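Local coordinates for molybdopterin-guanine dinucleotide biosynthesis protein B (Bacillus subtilis subsp. spizizenii, PDB 4OYH) that probably binds GTP, which it hydrolyses only weakly, and may act as an adapter in making and using the molybdopterin guanine dinucleotide cofactor, at residues 16-21 / 125-130; 25-30 / 105-110. The protein carries 2 engineered substitutions. All coordinates share one frame; numbering follows the deposited sequence.

Contact 1. Residues 16-21 / 125-130; sequences VGFQNS and KEDLEA. With SO4 (sulfate ion), chain F.
F18 reaches out from the P-loop (Walker A) region, which follows strand 12-16, and brings its ring against D127 and A130 of the short helix 127-130. Its CB carries the ring toward that helix, and with CG set beside the backbone N (chi1 -67°) the CD2 and CE2 atoms come up to the aspartate. CD2 lies 3.1 Å from D127 OD1, and CE2, the next carbon, is nearly as near to the same oxygen. The ring and carboxylate planes are 58° apart, an oblique meeting. At the far end of the ring, CZ touches A130 CB at 3.6 Å, with the methyl lying near the ring plane, at its edge. The other carboxylate oxygen, D127 OD2, is hydrogen-bonded to S123 OG and E124 N, which ties down the group that F18 leans on. With an alanine here, A130 CB and the D127 carboxylate would probably lose their aromatic neighbour, leaving a gap between loop and helix. Behind the phenylalanine, residues F18 to S21 form a type II beta turn, closed by S21 N bonding to F18 O at 3.2 Å. A sulfate sits against this turn, bound also by G22 N and K23 N; S21 N donates only weakly to its O4, whereas N20 N donates to sulfate O1 at 2.5 Å with an angle of 161°.

Contact 2. Residues 25-30 / 105-110; sequences TFIERI and CLLIEG
The helix that follows the P-loop, 23-35, packs here on strand 105-109 of the central parallel sheet, as in P-loop NTPases. The two short segments run nearly antiparallel, at 168°, with their axes 10.2 Å apart. I27 and L107 meet at the centre. L107 CD1 sits 3.8 Å from I27 CG1 and equally near I27 CG2, so one leucine methyl rests against both branches of the isoleucine. One helical turn on, I30 CG2 approaches that same L107 CD1 at 4.0 Å. I27 CG1 stands beside the backbone N (chi1 -83°), and from there CD1 reaches across the extended E109 side chain at about a right angle, 3.7 Å from E109 CB. That methyl also lies 3.5 Å from E109 OE2, an apolar neighbour for one carboxylate oxygen, while E109 OE1 forms a long, weak ion pair with K23 NZ. The contact is buried near the middle of the chain. V15 of strand 12-16 touches both I27 and L107, C43 of strand 41-46 adjoins I27, and V164 and L168 of helix 161-171 pack on I30; Q66 of the second subunit reaches I27 and E109.

In the fold
Segment 16-21 starts at the end of strand 12-16 and forms the first part of the P-loop; the helix that follows the loop carries segment 25-30. The centres of contacts 1 and 2 are 16 Å apart, and they touch where V16 CG1 packs on G110 O at 3.8 Å. Contact 1 lies at the surface, contact 2 in the core. The sulfate, probably from the crystallisation liquor, lies close to both: amides of contact 1 help to hold it, and the E109 side chain of contact 2 comes within about 5 Å of it. N20 to T24 probably bind GTP, so the anion may mark a phosphate position, with the core contact beside it.

Contact 1. Residues 16-21 / 125-130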
ATOM      1  N   VAL A  16      13.369  -9.180 -15.874  1.00 26.17           N
ATOM      2  CA  VAL A  16      12.512  -9.036 -17.026  1.00 26.74           C
ATOM      3  C   VAL A  16      12.558 -10.308 -17.858  1.00 30.19           C
ATOM      4  O   VAL A  16      13.554 -11.010 -17.877  1.00 26.93           O
ATOM      5  CB  VAL A  16      12.890  -7.828 -17.910  1.00 26.22           C
ATOM      6  CG1 VAL A  16      12.956  -6.589 -17.098  1.00 30.89           C
ATOM      7  CG2 VAL A  16      14.141  -8.060 -18.663  1.00 28.08           C
ATOM      8  N   GLY A  17      11.463 -10.581 -18.551  1.00 26.62           N
ATOM      9  CA  GLY A  17      11.230 -11.867 -19.193  1.00 31.31           C
ATOM     10  C   GLY A  17       9.740 -11.966 -19.530  1.00 33.35           C
ATOM     11  O   GLY A  17       8.917 -11.441 -18.787  1.00 34.38           O
ATOM     12  N   PHE A  18       9.406 -12.590 -20.663  1.00 33.26           N
ATOM     13  CA  PHE A  18       8.012 -12.958 -21.002  1.00 38.04           C
ATOM     14  C   PHE A  18       7.334 -13.783 -19.919  1.00 35.28           C
ATOM     15  O   PHE A  18       7.988 -14.417 -19.073  1.00 33.12           O
ATOM     16  CB  PHE A  18       7.961 -13.730 -22.347  1.00 35.88           C
ATOM     17  CG  PHE A  18       8.342 -12.872 -23.532  1.00 50.57           C
ATOM     18  CD1 PHE A  18       7.569 -11.793 -23.885  1.00 54.63           C
ATOM     19  CD2 PHE A  18       9.488 -13.102 -24.243  1.00 40.28           C
ATOM     20  CE1 PHE A  18       7.913 -10.996 -24.934  1.00 52.46           C
ATOM     21  CE2 PHE A  18       9.824 -12.305 -25.293  1.00 48.81           C
ATOM     22  CZ  PHE A  18       9.040 -11.247 -25.629  1.00 44.36           C
ATOM     23  N   GLN A  19       6.007 -13.748 -19.937  1.00 45.20           N
ATOM     24  CA  GLN A  19       5.198 -14.580 -19.054  1.00 40.62           C
ATOM     25  C   GLN A  19       5.650 -16.025 -19.108  1.00 40.63           C
ATOM     26  O   GLN A  19       5.976 -16.539 -20.181  1.00 42.81           O
ATOM     27  CB  GLN A  19       3.739 -14.450 -19.448  1.00 64.14           C
ATOM     28  CG  GLN A  19       2.753 -15.010 -18.454  1.00 75.73           C
ATOM     29  CD  GLN A  19       1.343 -14.892 -18.977  1.00 79.91           C
ATOM     30  OE1 GLN A  19       0.986 -13.879 -19.591  1.00 75.12           O
ATOM     31  NE2 GLN A  19       0.539 -15.936 -18.771  1.00 80.25           N
ATOM     32  N   ASN A  20       5.707 -16.655 -17.937  1.00 47.76           N
ATOM     33  CA  ASN A  20       6.064 -18.067 -17.792  1.00 46.92           C
ATOM     34  C   ASN A  20       7.529 -18.415 -18.111  1.00 49.79           C
ATOM     35  O   ASN A  20       7.869 -19.571 -18.402  1.00 48.40           O
ATOM     36  CB  ASN A  20       5.118 -18.915 -18.644  1.00 55.10           C
ATOM     37  CG  ASN A  20       3.661 -18.665 -18.290  1.00 59.65           C
ATOM     38  OD1 ASN A  20       2.876 -18.199 -19.121  1.00 54.09           O
ATOM     39  ND2 ASN A  20       3.302 -18.943 -17.038  1.00 51.98           N
ATOM     40  N   SER A  21       8.403 -17.423 -17.980  1.00 46.71           N
ATOM     41  CA  SER A  21       9.862 -17.628 -18.033  1.00 48.60           C
ATOM     42  C   SER A  21      10.488 -18.220 -16.748  1.00 30.45           C
ATOM     43  O   SER A  21      11.610 -18.666 -16.761  1.00 39.70           O
ATOM     44  CB  SER A  21      10.547 -16.286 -18.343  1.00 42.40           C
ATOM     45  OG  SER A  21       9.976 -15.710 -19.506  1.00 63.79           O
ATOM     46  N   LYS A 125      15.889 -18.374 -27.519  1.00 48.09           N
ATOM     47  CA  LYS A 125      16.949 -17.494 -27.978  1.00 47.66           C
ATOM     48  C   LYS A 125      16.398 -16.258 -28.626  1.00 50.36           C
ATOM     49  O   LYS A 125      17.029 -15.208 -28.593  1.00 68.90           O
ATOM     50  CB  LYS A 125      17.861 -18.228 -28.957  1.00 71.55           C
ATOM     51  CG  LYS A 125      19.097 -17.436 -29.366  1.00 78.12           C
ATOM     52  CD  LYS A 125      19.153 -17.177 -30.868  1.00 81.99           C
ATOM     53  CE  LYS A 125      19.602 -18.413 -31.654  1.00 93.55           C
ATOM     54  NZ  LYS A 125      18.722 -19.610 -31.460  1.00 91.98           N
ATOM     55  N   GLU A 126      15.205 -16.369 -29.191  1.00 57.57           N
ATOM     56  CA  GLU A 126      14.592 -15.261 -29.911  1.00 60.09           C
ATOM     57  C   GLU A 126      13.737 -14.409 -28.980  1.00 63.17           C
ATOM     58  O   GLU A 126      13.079 -13.461 -29.430  1.00 53.69           O
ATOM     59  CB  GLU A 126      13.752 -15.782 -31.089  1.00 61.64           C
ATOM     60  CG  GLU A 126      13.389 -14.710 -32.151  1.00101.17           C
ATOM     61  CD  GLU A 126      14.515 -14.410 -33.145  1.00 94.21           C
ATOM     62  OE1 GLU A 126      14.854 -15.302 -33.962  1.00 95.60           O
ATOM     63  OE2 GLU A 126      15.048 -13.276 -33.114  1.00 77.17           O
ATOM     64  N   ASP A 127      13.742 -14.725 -27.684  1.00 64.51           N
ATOM     65  CA  ASP A 127      13.120 -13.819 -26.713  1.00 65.95           C
ATOM     66  C   ASP A 127      13.914 -12.504 -26.596  1.00 61.94           C
ATOM     67  O   ASP A 127      13.315 -11.427 -26.521  1.00 49.15           O
ATOM     68  CB  ASP A 127      12.996 -14.450 -25.327  1.00 49.25           C
ATOM     69  CG  ASP A 127      11.783 -15.359 -25.190  1.00 61.71           C
ATOM     70  OD1 ASP A 127      10.833 -15.275 -26.004  1.00 73.81           O
ATOM     71  OD2 ASP A 127      11.783 -16.165 -24.244  1.00 56.35           O
ATOM     72  N   LEU A 128      15.245 -12.588 -26.606  1.00 61.12           N
ATOM     73  CA  LEU A 128      16.088 -11.417 -26.333  1.00 69.72           C
ATOM     74  C   LEU A 128      15.822 -10.257 -27.279  1.00 72.59           C
ATOM     75  O   LEU A 128      16.093  -9.115 -26.934  1.00 75.35           O
ATOM     76  CB  LEU A 128      17.569 -11.786 -26.397  1.00 67.70           C
ATOM     77  CG  LEU A 128      18.525 -10.855 -25.631  1.00 75.96           C
ATOM     78  CD1 LEU A 128      18.236 -10.796 -24.136  1.00 63.49           C
ATOM     79  CD2 LEU A 128      19.957 -11.298 -25.838  1.00 75.24           C
ATOM     80  N   GLU A 129      15.267 -10.542 -28.455  1.00 69.56           N
ATOM     81  CA  GLU A 129      14.971  -9.501 -29.430  1.00 63.35           C
ATOM     82  C   GLU A 129      13.860  -8.586 -28.980  1.00 77.07           C
ATOM     83  O   GLU A 129      14.070  -7.384 -28.833  1.00 91.75           O
ATOM     84  CB  GLU A 129      14.605 -10.122 -30.773  1.00 90.39           C
ATOM     85  CG  GLU A 129      15.800 -10.290 -31.701  1.00 99.98           C
ATOM     86  CD  GLU A 129      17.027 -10.824 -30.981  1.00 97.77           C
ATOM     87  OE1 GLU A 129      18.055 -10.114 -30.979  1.00 89.78           O
ATOM     88  OE2 GLU A 129      16.958 -11.942 -30.414  1.00 95.09           O
ATOM     89  N   ALA A 130      12.669  -9.135 -28.775  1.00 66.55           N
ATOM     90  CA  ALA A 130      11.553  -8.317 -28.309  1.00 62.01           C
ATOM     91  C   ALA A 130      11.805  -7.698 -26.913  1.00 61.06           C
ATOM     92  O   ALA A 130      11.214  -6.668 -26.565  1.00 78.11           O
ATOM     93  CB  ALA A 130      10.280  -9.136 -28.300  1.00 60.87           C
TER
HETATM   94  S   SO4 F 201       6.667 -16.024 -14.909  1.00 48.23           S
HETATM   95  O1  SO4 F 201       5.411 -15.724 -15.606  1.00 51.20           O
HETATM   96  O2  SO4 F 201       6.587 -15.379 -13.614  1.00 42.50           O
HETATM   97  O3  SO4 F 201       6.937 -17.457 -14.858  1.00 46.55           O
HETATM   98  O4  SO4 F 201       7.808 -15.457 -15.627  1.00 61.61           O

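Contact 2. Residues 25-30 / 105-110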
ATOM      1  N   THR A  25       9.640 -17.436  -9.576  1.00 33.26           N
ATOM      2  CA  THR A  25      10.475 -18.407  -8.862  1.00 40.05           C
ATOM      3  C   THR A  25      11.861 -17.857  -8.631  1.00 32.89           C
ATOM      4  O   THR A  25      12.385 -17.943  -7.554  1.00 35.74           O
ATOM      5  CB  THR A  25      10.579 -19.741  -9.615  1.00 40.44           C
ATOM      6  OG1 THR A  25       9.542 -20.603  -9.152  1.00 48.00           O
ATOM      7  CG2 THR A  25      11.886 -20.433  -9.349  1.00 46.84           C
ATOM      8  N   PHE A  26      12.471 -17.323  -9.667  1.00 27.22           N
ATOM      9  CA  PHE A  26      13.740 -16.665  -9.500  1.00 36.24           C
ATOM     10  C   PHE A  26      13.707 -15.595  -8.389  1.00 31.35           C
ATOM     11  O   PHE A  26      14.524 -15.626  -7.474  1.00 27.63           O
ATOM     12  CB  PHE A  26      14.153 -16.056 -10.832  1.00 28.22           C
ATOM     13  CG  PHE A  26      15.515 -15.551 -10.841  1.00 32.49           C
ATOM     14  CD1 PHE A  26      16.547 -16.335 -10.407  1.00 29.14           C
ATOM     15  CD2 PHE A  26      15.780 -14.253 -11.280  1.00 46.02           C
ATOM     16  CE1 PHE A  26      17.843 -15.832 -10.398  1.00 40.79           C
ATOM     17  CE2 PHE A  26      17.049 -13.764 -11.294  1.00 26.40           C
ATOM     18  CZ  PHE A  26      18.088 -14.540 -10.856  1.00 38.34           C
ATOM     19  N   ILE A  27      12.735 -14.689  -8.458  1.00 29.17           N
ATOM     20  CA  ILE A  27      12.529 -13.659  -7.439  1.00 33.88           C
ATOM     21  C   ILE A  27      12.347 -14.262  -6.053  1.00 33.26           C
ATOM     22  O   ILE A  27      12.932 -13.803  -5.073  1.00 34.46           O
ATOM     23  CB  ILE A  27      11.320 -12.754  -7.826  1.00 36.34           C
ATOM     24  CG1 ILE A  27      11.790 -11.661  -8.816  1.00 41.66           C
ATOM     25  CG2 ILE A  27      10.703 -12.051  -6.615  1.00 43.14           C
ATOM     26  CD1 ILE A  27      10.833 -11.410  -9.972  1.00 34.61           C
ATOM     27  N   GLU A  28      11.542 -15.306  -5.983  1.00 47.52           N
ATOM     28  CA  GLU A  28      11.295 -16.019  -4.740  1.00 40.67           C
ATOM     29  C   GLU A  28      12.566 -16.502  -4.100  1.00 37.74           C
ATOM     30  O   GLU A  28      12.794 -16.281  -2.914  1.00 38.96           O
ATOM     31  CB  GLU A  28      10.422 -17.223  -5.007  1.00 50.26           C
ATOM     32  CG  GLU A  28       9.032 -17.107  -4.570  1.00 62.65           C
ATOM     33  CD  GLU A  28       8.531 -18.464  -4.158  1.00 84.17           C
ATOM     34  OE1 GLU A  28       8.601 -19.382  -5.011  1.00 75.68           O
ATOM     35  OE2 GLU A  28       8.088 -18.612  -2.985  1.00 83.51           O
ATOM     36  N   ARG A  29      13.359 -17.224  -4.885  1.00 31.71           N
ATOM     37  CA  ARG A  29      14.687 -17.640  -4.470  1.00 40.41           C
ATOM     38  C   ARG A  29      15.534 -16.478  -3.963  1.00 39.51           C
ATOM     39  O   ARG A  29      16.159 -16.571  -2.913  1.00 64.03           O
ATOM     40  CB  ARG A  29      15.405 -18.332  -5.609  1.00 40.12           C
ATOM     41  CG  ARG A  29      15.778 -19.762  -5.320  1.00 68.72           C
ATOM     42  CD  ARG A  29      14.557 -20.677  -5.356  1.00 87.06           C
ATOM     43  NE  ARG A  29      14.785 -21.891  -6.147  1.00 92.78           N
ATOM     44  CZ  ARG A  29      15.123 -21.912  -7.440  1.00 92.03           C
ATOM     45  NH1 ARG A  29      15.291 -20.785  -8.129  1.00 84.32           N
ATOM     46  NH2 ARG A  29      15.294 -23.075  -8.049  1.00 87.23           N
ATOM     47  N   ILE A  30      15.525 -15.364  -4.670  1.00 37.14           N
ATOM     48  CA  ILE A  30      16.271 -14.191  -4.217  1.00 34.12           C
ATOM     49  C   ILE A  30      15.760 -13.600  -2.915  1.00 38.16           C
ATOM     50  O   ILE A  30      16.545 -13.181  -2.062  1.00 28.66           O
ATOM     51  CB  ILE A  30      16.224 -13.083  -5.237  1.00 35.58           C
ATOM     52  CG1 ILE A  30      16.848 -13.548  -6.561  1.00 36.61           C
ATOM     53  CG2 ILE A  30      16.893 -11.815  -4.673  1.00 27.94           C
ATOM     54  CD1 ILE A  30      16.433 -12.672  -7.745  1.00 39.65           C
ATOM     55  N   CYS A 105      17.052  -1.416  -0.454  1.00 35.69           N
ATOM     56  CA  CYS A 105      17.269  -1.724  -1.854  1.00 44.31           C
ATOM     57  C   CYS A 105      15.990  -2.281  -2.474  1.00 32.49           C
ATOM     58  O   CYS A 105      14.976  -2.414  -1.791  1.00 32.89           O
ATOM     59  CB  CYS A 105      18.418  -2.712  -2.006  1.00 41.07           C
ATOM     60  SG  CYS A 105      18.247  -4.187  -0.994  1.00 35.38           S
ATOM     61  N   LEU A 106      16.023  -2.581  -3.765  1.00 33.38           N
ATOM     62  CA  LEU A 106      14.775  -2.923  -4.441  1.00 30.27           C
ATOM     63  C   LEU A 106      14.953  -3.886  -5.608  1.00 31.82           C
ATOM     64  O   LEU A 106      15.801  -3.703  -6.496  1.00 27.72           O
ATOM     65  CB  LEU A 106      14.087  -1.641  -4.882  1.00 29.12           C
ATOM     66  CG  LEU A 106      12.815  -1.793  -5.726  1.00 38.95           C
ATOM     67  CD1 LEU A 106      11.653  -2.475  -4.927  1.00 27.91           C
ATOM     68  CD2 LEU A 106      12.426  -0.449  -6.248  1.00 29.69           C
ATOM     69  N   LEU A 107      14.146  -4.939  -5.533  1.00 32.47           N
ATOM     70  CA  LEU A 107      13.959  -5.931  -6.584  1.00 34.00           C
ATOM     71  C   LEU A 107      12.720  -5.559  -7.366  1.00 27.88           C
ATOM     72  O   LEU A 107      11.645  -5.426  -6.788  1.00 25.50           O
ATOM     73  CB  LEU A 107      13.775  -7.341  -6.003  1.00 29.00           C
ATOM     74  CG  LEU A 107      14.567  -8.547  -6.511  1.00 31.79           C
ATOM     75  CD1 LEU A 107      13.812  -9.815  -6.250  1.00 23.75           C
ATOM     76  CD2 LEU A 107      14.922  -8.451  -7.934  1.00 29.89           C
ATOM     77  N   ILE A 108      12.860  -5.377  -8.673  1.00 25.46           N
ATOM     78  CA  ILE A 108      11.696  -5.060  -9.511  1.00 25.97           C
ATOM     79  C   ILE A 108      11.431  -6.201 -10.508  1.00 26.48           C
ATOM     80  O   ILE A 108      12.355  -6.636 -11.203  1.00 26.39           O
ATOM     81  CB  ILE A 108      11.902  -3.763 -10.289  1.00 31.50           C
ATOM     82  CG1 ILE A 108      12.359  -2.644  -9.334  1.00 28.09           C
ATOM     83  CG2 ILE A 108      10.645  -3.453 -11.061  1.00 24.95           C
ATOM     84  CD1 ILE A 108      12.164  -1.261  -9.842  1.00 36.66           C
ATOM     85  N   GLU A 109      10.193  -6.697 -10.564  1.00 22.12           N
ATOM     86  CA  GLU A 109       9.758  -7.543 -11.678  1.00 25.47           C
ATOM     87  C   GLU A 109       9.134  -6.637 -12.763  1.00 21.17           C
ATOM     88  O   GLU A 109       8.158  -5.947 -12.492  1.00 25.56           O
ATOM     89  CB  GLU A 109       8.770  -8.609 -11.180  1.00 47.43           C
ATOM     90  CG  GLU A 109       7.992  -9.377 -12.262  1.00 67.68           C
ATOM     91  CD  GLU A 109       7.164 -10.553 -11.694  1.00 66.97           C
ATOM     92  OE1 GLU A 109       6.260 -11.043 -12.398  1.00 70.26           O
ATOM     93  OE2 GLU A 109       7.416 -10.999 -10.559  1.00 71.76           O
ATOM     94  N   GLY A 110       9.683  -6.630 -13.991  1.00 22.30           N
ATOM     95  CA  GLY A 110       9.125  -5.777 -15.074  1.00 34.30           C
ATOM     96  C   GLY A 110       9.749  -4.375 -15.282  1.00 34.55           C
ATOM     97  O   GLY A 110      10.909  -4.215 -14.932  1.00 25.69           O
TER